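DTDP-glucose 4,6-dehydratase (Klebsiella pneumoniae, PDB 5U4Q) probably catalyses the NAD-dependent 4,6-dehydration of dTDP-glucose, as a member of the NAD-dependent epimerase/dehydratase family. Local coordinates at residues Ala12-Ile15 / Gly16-Ala20; Ser131-Gly134 / Leu135-Lys138; Asp329-Lys332 / Asp333-Ile337. One frame throughout, in Å; residues are numbered along the deposited sequence.

Contact 1: Ala12-Ile15 / Gly16-Ala20; sequences AGFI and GFHIA. With NAD (nicotinamide-adenine-dinucleotide), chain C.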
ATOM      1  N   ALA A  12      -6.471  23.401  -2.367  1.00 12.61           N
ATOM      2  CA  ALA A  12      -7.827  23.965  -2.188  1.00 13.31           C
ATOM      3  C   ALA A  12      -8.565  23.285  -1.046  1.00 13.57           C
ATOM      4  O   ALA A  12      -9.695  23.695  -0.718  1.00 14.15           O
ATOM      5  CB  ALA A  12      -8.644  23.855  -3.457  1.00 15.23           C
ATOM      6  N   GLY A  13      -7.935  22.265  -0.465  1.00 12.44           N
ATOM      7  CA  GLY A  13      -8.495  21.549   0.672  1.00 12.30           C
ATOM      8  C   GLY A  13      -8.145  22.211   1.972  1.00 12.19           C
ATOM      9  O   GLY A  13      -7.453  23.188   2.017  1.00 13.25           O
ATOM     10  N   PHE A  14      -8.652  21.644   3.066  1.00 12.58           N
ATOM     11  CA  PHE A  14      -8.482  22.208   4.394  1.00 12.38           C
ATOM     12  C   PHE A  14      -7.048  22.421   4.822  1.00 12.05           C
ATOM     13  O   PHE A  14      -6.600  23.543   5.017  1.00 12.58           O
ATOM     14  CB  PHE A  14      -9.233  21.305   5.394  1.00 13.11           C
ATOM     15  CG  PHE A  14      -9.069  21.662   6.857  1.00 13.16           C
ATOM     16  CD1 PHE A  14      -8.919  22.954   7.304  1.00 12.83           C
ATOM     17  CD2 PHE A  14      -9.205  20.648   7.814  1.00 13.82           C
ATOM     18  CE1 PHE A  14      -8.833  23.238   8.666  1.00 12.93           C
ATOM     19  CE2 PHE A  14      -9.122  20.922   9.164  1.00 13.64           C
ATOM     20  CZ  PHE A  14      -8.933  22.211   9.591  1.00 12.95           C
ATOM     21  N   ILE A  15      -6.313  21.331   4.980  1.00 11.58           N
ATOM     22  CA  ILE A  15      -4.961  21.444   5.488  1.00 12.36           C
ATOM     23  C   ILE A  15      -4.058  22.134   4.449  1.00 12.37           C
ATOM     24  O   ILE A  15      -3.298  23.020   4.802  1.00 13.15           O
ATOM     25  CB  ILE A  15      -4.412  20.072   5.943  1.00 13.14           C
ATOM     26  CG1 ILE A  15      -5.331  19.504   7.029  1.00 13.45           C
ATOM     27  CG2 ILE A  15      -2.992  20.209   6.461  1.00 13.15           C
ATOM     28  CD1 ILE A  15      -4.919  18.146   7.515  1.00 13.85           C
ATOM     29  N   GLY A  16      -4.155  21.725   3.182  1.00 12.47           N
ATOM     30  CA  GLY A  16      -3.316  22.321   2.122  1.00 12.73           C
ATOM     31  C   GLY A  16      -3.474  23.808   1.986  1.00 13.01           C
ATOM     32  O   GLY A  16      -2.480  24.529   1.792  1.00 12.72           O
ATOM     33  N   PHE A  17      -4.706  24.298   2.109  1.00 12.45           N
ATOM     34  CA  PHE A  17      -4.929  25.744   2.053  1.00 12.75           C
ATOM     35  C   PHE A  17      -4.105  26.433   3.148  1.00 12.71           C
ATOM     36  O   PHE A  17      -3.364  27.394   2.907  1.00 13.07           O
ATOM     37  CB  PHE A  17      -6.412  26.089   2.234  1.00 12.83           C
ATOM     38  CG  PHE A  17      -6.636  27.482   2.707  1.00 13.55           C
ATOM     39  CD1 PHE A  17      -6.369  28.571   1.877  1.00 15.04           C
ATOM     40  CD2 PHE A  17      -7.089  27.733   3.990  1.00 14.73           C
ATOM     41  CE1 PHE A  17      -6.549  29.857   2.327  1.00 15.99           C
ATOM     42  CE2 PHE A  17      -7.280  29.022   4.434  1.00 15.67           C
ATOM     43  CZ  PHE A  17      -7.001  30.089   3.602  1.00 15.99           C
ATOM     44  N   HIS A  18      -4.243  25.961   4.387  1.00 12.55           N
ATOM     45  CA  HIS A  18      -3.522  26.568   5.477  1.00 13.32           C
ATOM     46  C   HIS A  18      -2.009  26.505   5.359  1.00 13.60           C
ATOM     47  O   HIS A  18      -1.320  27.476   5.711  1.00 14.70           O
ATOM     48  CB  HIS A  18      -3.974  25.972   6.827  1.00 13.55           C
ATOM     49  CG  HIS A  18      -5.325  26.417   7.270  1.00 13.81           C
ATOM     50  ND1 HIS A  18      -5.530  27.525   8.066  1.00 15.50           N
ATOM     51  CD2 HIS A  18      -6.544  25.870   7.057  1.00 12.66           C
ATOM     52  CE1 HIS A  18      -6.824  27.628   8.329  1.00 14.34           C
ATOM     53  NE2 HIS A  18      -7.461  26.649   7.724  1.00 14.09           N
ATOM     54  N   ILE A  19      -1.493  25.394   4.839  1.00 12.74           N
ATOM     55  CA  ILE A  19      -0.056  25.259   4.657  1.00 13.18           C
ATOM     56  C   ILE A  19       0.394  26.238   3.566  1.00 12.26           C
ATOM     57  O   ILE A  19       1.352  26.975   3.759  1.00 12.92           O
ATOM     58  CB  ILE A  19       0.356  23.811   4.300  1.00 14.38           C
ATOM     59  CG1 ILE A  19       0.002  22.846   5.446  1.00 15.88           C
ATOM     60  CG2 ILE A  19       1.849  23.736   3.966  1.00 14.85           C
ATOM     61  CD1 ILE A  19       0.632  23.161   6.743  1.00 16.45           C
ATOM     62  N   ALA A  20      -0.329  26.267   2.447  1.00 12.00           N
ATOM     63  CA  ALA A  20       0.050  27.206   1.364  1.00 12.40           C
ATOM     64  C   ALA A  20       0.015  28.653   1.862  1.00 13.83           C
ATOM     65  O   ALA A  20       0.921  29.443   1.591  1.00 13.71           O
ATOM     66  CB  ALA A  20      -0.882  27.042   0.205  1.00 12.93           C
TER
HETATM   67  PA  NAD C 401      -9.536  17.829   2.069  1.00 17.91           P
HETATM   68  O1A NAD C 401     -10.108  19.096   2.576  1.00 16.08           O
HETATM   69  O2A NAD C 401     -10.415  16.803   1.381  1.00 17.99           O
HETATM   70  O5B NAD C 401      -8.291  18.213   1.112  1.00 17.16           O
HETATM   71  C5B NAD C 401      -7.691  17.329   0.174  1.00 16.57           C
HETATM   72  C4B NAD C 401      -7.708  18.007  -1.186  1.00 16.61           C
HETATM   73  O4B NAD C 401      -7.144  17.035  -2.086  1.00 16.29           O
HETATM   74  C3B NAD C 401      -9.105  18.355  -1.680  1.00 16.36           C
HETATM   75  O3B NAD C 401      -9.323  19.757  -1.906  1.00 17.59           O
HETATM   76  C2B NAD C 401      -9.237  17.507  -2.945  1.00 16.36           C
HETATM   77  O2B NAD C 401      -9.959  18.170  -4.001  1.00 17.62           O
HETATM   78  C1B NAD C 401      -7.800  17.154  -3.323  1.00 16.37           C
HETATM   79  N9A NAD C 401      -7.684  15.899  -4.085  1.00 16.30           N
HETATM   80  C8A NAD C 401      -8.215  14.697  -3.763  1.00 16.67           C
HETATM   81  N7A NAD C 401      -7.925  13.794  -4.702  1.00 18.80           N
HETATM   82  C5A NAD C 401      -7.181  14.412  -5.633  1.00 15.92           C
HETATM   83  C6A NAD C 401      -6.579  14.019  -6.924  1.00 16.15           C
HETATM   84  N6A NAD C 401      -6.676  12.784  -7.398  1.00 19.08           N
HETATM   85  N1A NAD C 401      -5.916  14.970  -7.581  1.00 16.71           N
HETATM   86  C2A NAD C 401      -5.800  16.233  -7.146  1.00 16.58           C
HETATM   87  N3A NAD C 401      -6.347  16.670  -5.993  1.00 16.60           N
HETATM   88  C4A NAD C 401      -7.039  15.787  -5.225  1.00 16.64           C
HETATM   89  O3  NAD C 401      -8.825  16.986   3.246  1.00 17.61           O
HETATM   90  PN  NAD C 401      -7.731  17.466   4.325  1.00 17.13           P
HETATM   91  O1N NAD C 401      -7.187  18.804   4.038  1.00 16.23           O
HETATM   92  O2N NAD C 401      -8.360  17.104   5.669  1.00 20.10           O
HETATM   93  O5D NAD C 401      -6.624  16.354   4.041  1.00 21.16           O
HETATM   94  C5D NAD C 401      -5.268  16.611   3.688  1.00 18.28           C
HETATM   95  C4D NAD C 401      -4.516  15.306   3.893  1.00 17.32           C
HETATM   96  O4D NAD C 401      -4.415  15.020   5.307  1.00 18.57           O
HETATM   97  C3D NAD C 401      -5.094  14.044   3.263  1.00 17.87           C
HETATM   98  O3D NAD C 401      -4.005  13.275   2.747  1.00 18.04           O
HETATM   99  C2D NAD C 401      -5.707  13.282   4.413  1.00 18.27           C
HETATM  100  O2D NAD C 401      -5.698  11.851   4.224  1.00 22.06           O
HETATM  101  C1D NAD C 401      -4.830  13.687   5.580  1.00 18.44           C
HETATM  102  N1N NAD C 401      -5.548  13.654   6.869  1.00 19.57           N
HETATM  103  C2N NAD C 401      -6.371  14.646   7.279  1.00 19.57           C
HETATM  104  C3N NAD C 401      -7.037  14.582   8.515  1.00 20.79           C
HETATM  105  C7N NAD C 401      -7.986  15.664   9.048  1.00 23.23           C
HETATM  106  O7N NAD C 401      -8.392  15.595  10.218  1.00 24.20           O
HETATM  107  N7N NAD C 401      -8.443  16.678   8.295  1.00 22.97           N
HETATM  108  C4N NAD C 401      -6.868  13.465   9.302  1.00 19.67           C
HETATM  109  C5N NAD C 401      -6.032  12.447   8.863  1.00 20.64           C
HETATM  110  C6N NAD C 401      -5.393  12.543   7.631  1.00 19.86           C
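G13 faces two ways: its carbonyl O accepts the amide of F17 (F17 N to G13 O, 3.0 Å), while its CA lies 3.4 Å from NAD O5B, close because no side chain intervenes. This is the glycine-rich GxxGxxG turn of a Rossmann fold, in which G13 and G16 are the second and third glycines; G13 is the N-cap of helix 14-25, within the beta-alpha-beta unit made with strands 5-9 and 29-34. The first two helical amides each grip one phosphate. F14 N reaches NAD O1A at 3.0 Å with an N-H...O angle of 174°, and I15 N reaches NAD O1N at 2.8 Å almost as straight. With the helix dipole behind them, these amides would be expected to stabilise the diphosphate's charge.

One turn on, F14 and H18 meet. CG of F14 is anti to the backbone N (chi1 175°), and its CD1 comes to 3.8 Å from CD2 of H18, the ring planes standing 81° apart in an oblique pairing. The same H18 CD2 lies at 3.1 Å from F14 O, which sits in the imidazole plane at its edge; H18 NE2 is bound by the carbonyl of P187, which anchors the ring. I223 of helix 223-234 packs on both side chains.

I15 and I19 run side by side, CG2 of I15 at 4.1 Å from CG1 of I19. The other branch of I15 turns to the cofactor, where its CD1 lies 3.8 Å from C2N of the nicotinamide ring.

Contact 2: Ser131-Gly134 / Leu135-Lys138; sequences SVYG and LNRK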
ATOM      1  N   SER A 131      -5.052   5.932  10.952  1.00 17.28           N
ATOM      2  CA  SER A 131      -5.766   4.704  10.612  1.00 18.36           C
ATOM      3  C   SER A 131      -4.810   3.518  10.359  1.00 16.65           C
ATOM      4  O   SER A 131      -5.236   2.350  10.412  1.00 17.84           O
ATOM      5  CB  SER A 131      -6.692   4.925   9.410  1.00 19.96           C
ATOM      6  OG  SER A 131      -5.932   5.204   8.233  1.00 19.10           O
ATOM      7  N   VAL A 132      -3.531   3.776  10.081  1.00 15.95           N
ATOM      8  CA  VAL A 132      -2.580   2.670   9.848  1.00 17.78           C
ATOM      9  C   VAL A 132      -2.455   1.769  11.078  1.00 18.79           C
ATOM     10  O   VAL A 132      -2.059   0.614  10.938  1.00 20.40           O
ATOM     11  CB  VAL A 132      -1.177   3.121   9.380  1.00 18.22           C
ATOM     12  CG1 VAL A 132      -1.280   3.884   8.065  1.00 18.07           C
ATOM     13  CG2 VAL A 132      -0.443   3.939  10.444  1.00 18.15           C
ATOM     14  N   TYR A 133      -2.804   2.296  12.250  1.00 19.02           N
ATOM     15  CA  TYR A 133      -2.714   1.504  13.507  1.00 20.06           C
ATOM     16  C   TYR A 133      -3.679   0.331  13.492  1.00 21.68           C
ATOM     17  O   TYR A 133      -3.482  -0.615  14.224  1.00 22.47           O
ATOM     18  CB  TYR A 133      -2.813   2.401  14.768  1.00 19.68           C
ATOM     19  CG  TYR A 133      -1.575   3.302  14.876  1.00 17.61           C
ATOM     20  CD1 TYR A 133      -0.329   2.756  15.130  1.00 17.55           C
ATOM     21  CD2 TYR A 133      -1.655   4.692  14.683  1.00 17.60           C
ATOM     22  CE1 TYR A 133       0.791   3.522  15.208  1.00 16.51           C
ATOM     23  CE2 TYR A 133      -0.525   5.487  14.760  1.00 17.05           C
ATOM     24  CZ  TYR A 133       0.695   4.908  15.014  1.00 16.01           C
ATOM     25  OH  TYR A 133       1.838   5.648  15.077  1.00 16.19           O
ATOM     26  N   GLY A 134      -4.701   0.393  12.638  1.00 23.16           N
ATOM     27  CA  GLY A 134      -5.588  -0.761  12.394  1.00 21.55           C
ATOM     28  C   GLY A 134      -6.096  -1.489  13.624  1.00 21.97           C
ATOM     29  O   GLY A 134      -6.722  -0.888  14.466  1.00 22.71           O
ATOM     30  N   LEU A 135      -5.806  -2.782  13.695  1.00 22.79           N
ATOM     31  CA  LEU A 135      -6.288  -3.632  14.802  1.00 22.93           C
ATOM     32  C   LEU A 135      -5.493  -3.466  16.087  1.00 22.73           C
ATOM     33  O   LEU A 135      -5.837  -4.096  17.097  1.00 24.55           O
ATOM     34  CB  LEU A 135      -6.263  -5.099  14.375  1.00 23.09           C
ATOM     35  CG  LEU A 135      -7.266  -5.557  13.296  1.00 23.91           C
ATOM     36  CD1 LEU A 135      -6.956  -6.984  12.874  1.00 25.74           C
ATOM     37  CD2 LEU A 135      -8.691  -5.426  13.796  1.00 26.18           C
ATOM     38  N   ASN A 136      -4.430  -2.656  16.073  1.00 22.49           N
ATOM     39  CA  ASN A 136      -3.618  -2.455  17.280  1.00 22.09           C
ATOM     40  C   ASN A 136      -4.461  -1.997  18.467  1.00 24.18           C
ATOM     41  O   ASN A 136      -5.384  -1.194  18.312  1.00 23.77           O
ATOM     42  CB  ASN A 136      -2.536  -1.384  17.090  1.00 22.33           C
ATOM     43  CG  ASN A 136      -1.467  -1.766  16.084  1.00 22.68           C
ATOM     44  OD1 ASN A 136      -1.639  -2.677  15.259  1.00 25.04           O
ATOM     45  ND2 ASN A 136      -0.365  -1.029  16.116  1.00 21.03           N
ATOM     46  N   ARG A 137      -4.130  -2.515  19.652  0.50 27.36           N
ATOM     47  CA  ARG A 137      -4.824  -2.159  20.896  0.50 29.14           C
ATOM     48  C   ARG A 137      -3.926  -1.549  21.982  0.50 27.10           C
ATOM     49  O   ARG A 137      -4.425  -0.865  22.866  0.50 28.92           O
ATOM     50  CB  ARG A 137      -5.579  -3.378  21.447  0.50 32.13           C
ATOM     51  CG  ARG A 137      -7.012  -3.462  20.940  0.50 35.11           C
ATOM     52  CD  ARG A 137      -7.633  -4.838  21.118  0.50 39.58           C
ATOM     53  NE  ARG A 137      -7.248  -5.731  20.032  0.50 42.39           N
ATOM     54  CZ  ARG A 137      -7.756  -6.940  19.832  0.50 42.03           C
ATOM     55  NH1 ARG A 137      -7.337  -7.658  18.806  0.50 42.60           N
ATOM     56  NH2 ARG A 137      -8.680  -7.429  20.650  0.50 43.80           N
ATOM     57  N   LYS A 138      -2.616  -1.777  21.905  1.00 26.79           N
ATOM     58  CA  LYS A 138      -1.683  -1.232  22.905  1.00 27.12           C
ATOM     59  C   LYS A 138      -1.613   0.288  22.789  1.00 27.82           C
ATOM     60  O   LYS A 138      -1.305   0.812  21.709  1.00 28.20           O
ATOM     61  CB  LYS A 138      -0.283  -1.825  22.726  1.00 28.97           C
ATOM     62  CG  LYS A 138       0.728  -1.326  23.759  1.00 29.40           C
ATOM     63  CD  LYS A 138       2.055  -0.876  23.146  1.00 35.23           C
ATOM     64  CE  LYS A 138       1.825   0.222  22.113  1.00 32.20           C
ATOM     65  NZ  LYS A 138       2.948   1.155  21.853  1.00 31.19           N
TER
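Y133 and N136 close a type II' beta turn: N136 N donates to Y133 O at 2.9 Å, with an N-H...O angle of 153°. The corners are G134, whose positive phi of 47° fits the first corner of this turn type, and L135, whose phi and psi lie near the values expected of the second corner. Just before it the chain is 3-10, and G134 N bonds S131 O at 3.0 Å, so two tight turns overlap at Y133 and G134. The S-V-Y-G sequence of the first turn is familiar from extended short-chain dehydrogenases.

The N136 side chain folds back over the turn. Its CG is anti to the carbonyl carbon and beside the backbone N (chi1 -66°), which sets the amide face against Y133 O: that oxygen lies above the amide plane, over N136 CG at 3.0 Å. N136 OD1, at a similar distance, is a second acceptor and makes no hydrogen bond with it. N136 ND2 approaches the Y133 ring at its edge, 3.9 Å from CD1, and donates to the carbonyl of S146, which fixes the amide's rotation.

The second subunit reaches the far end, where E247 of that chain accepts from the backbone N of both R137 and K138. Within the chain, this loop follows strand 123-129 and precedes helix 153-172; V132 packs on K158 and K159 of that helix, while Y133, stacked with F141 and hydrogen-bonded through its OH to N262, rests on F182 of strand 176-185.

Contact 3: Asp329-Lys332 / Asp333-Ile337; sequences DWYK and DYYQI
Different first torsions bring Y331 and Y335 together. Y331 holds CG anti to its backbone nitrogen (chi1 -174°), whereas Y335, one turn later, has CG beside the nitrogen (chi1 -70°), and the two side chains therefore converge instead of running abreast. CD2 of Y335 comes over the centre of one face of the Y331 ring, 3.5 Å from CE2 of Y331. The planes are 45° apart, so this is an oblique meeting and not a parallel stack. W330 and Y334 behave differently: both share the anti torsion and lie side by side, their planes near parallel but slid apart with little overlap. The closest approach is by Y334 CB, above the indole plane and displaced toward its rim, 3.7 Å from W330 CE2.

The backbone bonds of the last turn of helix 320-334 are Y334 N to W330 O and Y335 N to Y331 O, each 2.9 Å. The helix then ends in a Schellman motif. Q336 takes positive phi, and I337 N reaches back to K332 O at 2.9 Å, lying in the carbonyl plane on a lone pair; the second, weak bond is Q336 N to D333 O. This reversal returns the C-terminal residue to the helix, where I337 CG1 touches Y331 CE1 at 3.9 Å.

A water donates to W330 O and to D333 OD2, the latter at 2.8 Å. The indole of W330 also meets the rings of W188 and F196, and Y331 packs on T199 and L203 of helix 194-203.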
ATOM      1  N   ASP A 329     -16.493  31.502  14.934  1.00 15.13           N
ATOM      2  CA  ASP A 329     -16.274  32.825  14.323  1.00 14.86           C
ATOM      3  C   ASP A 329     -16.144  32.701  12.810  1.00 16.66           C
ATOM      4  O   ASP A 329     -16.779  33.435  12.058  1.00 17.80           O
ATOM      5  CB  ASP A 329     -15.038  33.474  14.925  1.00 16.74           C
ATOM      6  CG  ASP A 329     -14.619  34.732  14.202  1.00 19.24           C
ATOM      7  OD1 ASP A 329     -15.288  35.783  14.326  1.00 21.69           O
ATOM      8  OD2 ASP A 329     -13.595  34.698  13.501  1.00 22.39           O
ATOM      9  N   TRP A 330     -15.365  31.718  12.359  1.00 14.76           N
ATOM     10  CA  TRP A 330     -15.229  31.486  10.927  1.00 15.45           C
ATOM     11  C   TRP A 330     -16.560  31.060  10.304  1.00 15.59           C
ATOM     12  O   TRP A 330     -17.007  31.621   9.302  1.00 16.68           O
ATOM     13  CB  TRP A 330     -14.151  30.413  10.608  1.00 14.98           C
ATOM     14  CG  TRP A 330     -14.233  30.050   9.178  1.00 15.20           C
ATOM     15  CD1 TRP A 330     -13.804  30.793   8.147  1.00 15.35           C
ATOM     16  CD2 TRP A 330     -14.904  28.915   8.601  1.00 14.53           C
ATOM     17  NE1 TRP A 330     -14.158  30.216   6.965  1.00 16.19           N
ATOM     18  CE2 TRP A 330     -14.840  29.061   7.206  1.00 14.40           C
ATOM     19  CE3 TRP A 330     -15.536  27.781   9.128  1.00 13.25           C
ATOM     20  CZ2 TRP A 330     -15.366  28.121   6.336  1.00 15.09           C
ATOM     21  CZ3 TRP A 330     -16.077  26.873   8.275  1.00 15.39           C
ATOM     22  CH2 TRP A 330     -15.973  27.029   6.884  1.00 15.49           C
ATOM     23  N   TYR A 331     -17.200  30.070  10.901  1.00 14.88           N
ATOM     24  CA  TYR A 331     -18.420  29.487  10.345  1.00 15.39           C
ATOM     25  C   TYR A 331     -19.533  30.553  10.174  1.00 15.81           C
ATOM     26  O   TYR A 331     -20.160  30.631   9.126  1.00 17.29           O
ATOM     27  CB  TYR A 331     -18.931  28.321  11.201  1.00 16.38           C
ATOM     28  CG  TYR A 331     -20.106  27.585  10.628  1.00 17.08           C
ATOM     29  CD1 TYR A 331     -21.410  28.054  10.807  1.00 18.95           C
ATOM     30  CD2 TYR A 331     -19.930  26.404   9.932  1.00 18.12           C
ATOM     31  CE1 TYR A 331     -22.488  27.369  10.262  1.00 21.10           C
ATOM     32  CE2 TYR A 331     -21.006  25.715   9.381  1.00 20.14           C
ATOM     33  CZ  TYR A 331     -22.275  26.216   9.539  1.00 21.64           C
ATOM     34  OH  TYR A 331     -23.321  25.509   8.993  1.00 25.07           O
ATOM     35  N   LYS A 332     -19.744  31.345  11.216  1.00 17.48           N
ATOM     36  CA  LYS A 332     -20.831  32.342  11.185  1.00 19.98           C
ATOM     37  C   LYS A 332     -20.632  33.363  10.108  1.00 21.05           C
ATOM     38  O   LYS A 332     -21.601  33.768   9.428  1.00 24.36           O
ATOM     39  CB  LYS A 332     -20.970  33.050  12.529  1.00 20.44           C
ATOM     40  CG  LYS A 332     -21.602  32.207  13.615  1.00 20.90           C
ATOM     41  CD  LYS A 332     -21.906  33.080  14.828  1.00 22.16           C
ATOM     42  CE  LYS A 332     -22.708  32.363  15.869  1.00 23.82           C
ATOM     43  NZ  LYS A 332     -23.165  33.340  16.923  1.00 21.96           N
ATOM     44  N   ASP A 333     -19.394  33.802   9.960  1.00 18.74           N
ATOM     45  CA  ASP A 333     -19.049  34.780   8.954  1.00 21.87           C
ATOM     46  C   ASP A 333     -19.148  34.188   7.559  1.00 22.73           C
ATOM     47  O   ASP A 333     -19.737  34.798   6.667  1.00 22.94           O
ATOM     48  CB  ASP A 333     -17.637  35.289   9.177  1.00 24.42           C
ATOM     49  CG  ASP A 333     -17.246  36.333   8.171  1.00 30.23           C
ATOM     50  OD1 ASP A 333     -17.680  37.489   8.332  1.00 33.85           O
ATOM     51  OD2 ASP A 333     -16.494  35.990   7.251  1.00 33.34           O
ATOM     52  N   TYR A 334     -18.599  32.991   7.362  1.00 19.38           N
ATOM     53  CA  TYR A 334     -18.590  32.399   6.021  1.00 19.92           C
ATOM     54  C   TYR A 334     -19.992  32.082   5.536  1.00 21.30           C
ATOM     55  O   TYR A 334     -20.315  32.337   4.356  1.00 23.41           O
ATOM     56  CB  TYR A 334     -17.698  31.144   5.965  1.00 19.31           C
ATOM     57  CG  TYR A 334     -17.656  30.548   4.582  1.00 18.56           C
ATOM     58  CD1 TYR A 334     -16.931  31.166   3.580  1.00 21.49           C
ATOM     59  CD2 TYR A 334     -18.393  29.427   4.262  1.00 20.83           C
ATOM     60  CE1 TYR A 334     -16.913  30.658   2.288  1.00 21.73           C
ATOM     61  CE2 TYR A 334     -18.366  28.898   2.970  1.00 20.85           C
ATOM     62  CZ  TYR A 334     -17.627  29.534   1.990  1.00 21.32           C
ATOM     63  OH  TYR A 334     -17.585  29.058   0.694  1.00 22.88           O
ATOM     64  N   TYR A 335     -20.820  31.535   6.429  1.00 19.52           N
ATOM     65  CA  TYR A 335     -22.196  31.140   6.092  1.00 22.26           C
ATOM     66  C   TYR A 335     -23.224  32.232   6.354  1.00 27.06           C
ATOM     67  O   TYR A 335     -24.425  32.010   6.144  1.00 33.01           O
ATOM     68  CB  TYR A 335     -22.586  29.810   6.752  1.00 21.73           C
ATOM     69  CG  TYR A 335     -21.833  28.671   6.134  1.00 21.50           C
ATOM     70  CD1 TYR A 335     -22.129  28.253   4.831  1.00 22.85           C
ATOM     71  CD2 TYR A 335     -20.808  28.014   6.814  1.00 21.09           C
ATOM     72  CE1 TYR A 335     -21.439  27.225   4.233  1.00 24.24           C
ATOM     73  CE2 TYR A 335     -20.106  26.978   6.213  1.00 21.06           C
ATOM     74  CZ  TYR A 335     -20.431  26.581   4.927  1.00 23.12           C
ATOM     75  OH  TYR A 335     -19.738  25.566   4.301  1.00 24.02           O
ATOM     76  N   GLN A 336     -22.758  33.393   6.783  1.00 28.67           N
ATOM     77  CA  GLN A 336     -23.642  34.535   7.025  1.00 35.09           C
ATOM     78  C   GLN A 336     -24.819  34.158   7.922  1.00 37.78           C
ATOM     79  O   GLN A 336     -25.996  34.439   7.618  1.00 37.68           O
ATOM     80  CB  GLN A 336     -24.113  35.131   5.692  1.00 36.84           C
ATOM     81  CG  GLN A 336     -22.998  35.649   4.802  1.00 38.64           C
ATOM     82  CD  GLN A 336     -22.300  36.880   5.367  1.00 44.30           C
ATOM     83  OE1 GLN A 336     -21.718  36.852   6.461  1.00 42.16           O
ATOM     84  NE2 GLN A 336     -22.328  37.966   4.602  1.00 46.76           N
ATOM     85  N   ILE A 337     -24.472  33.514   9.031  1.00 39.43           N
ATOM     86  CA  ILE A 337     -25.411  33.098  10.051  1.00 43.77           C
ATOM     87  C   ILE A 337     -25.663  34.331  10.902  1.00 47.46           C
ATOM     88  O   ILE A 337     -26.700  34.465  11.549  1.00 45.76           O
ATOM     89  CB  ILE A 337     -24.812  31.983  10.956  1.00 45.39           C
ATOM     90  CG1 ILE A 337     -24.379  30.762  10.136  1.00 44.72           C
ATOM     91  CG2 ILE A 337     -25.794  31.564  12.049  1.00 47.23           C
ATOM     92  CD1 ILE A 337     -25.500  30.021   9.441  1.00 43.97           C
ATOM     93  OXT ILE A 337     -24.808  35.221  10.952  1.00 46.83           O
TER
HETATM   94  O   HOH W   1     -15.295  33.440   7.278  0.60 23.87           O
HETATM   95  O   HOH W   2     -22.707  36.498   9.756  1.00 38.98           O

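From the N terminus the three contacts come in series, none enclosing or crossing another, and each closes only a local turn. Contact 1 starts the first helix of the Rossmann unit, contact 2 lies in the loop after strand 123-129 and leads toward the second subunit, and contact 3 finishes the chain. Contacts 1 and 3 do not touch, their nearest atoms being about 7 Å apart, but W188 joins them: it is edge-to-face with F17 and also meets W330 and Y334. Helix 42-50 likewise borders both. Contact 2 stands apart, its centre 27 Å from that of contact 1 and 37 Å from that of contact 3; strand 176-185 packs against both contacts 1 and 2.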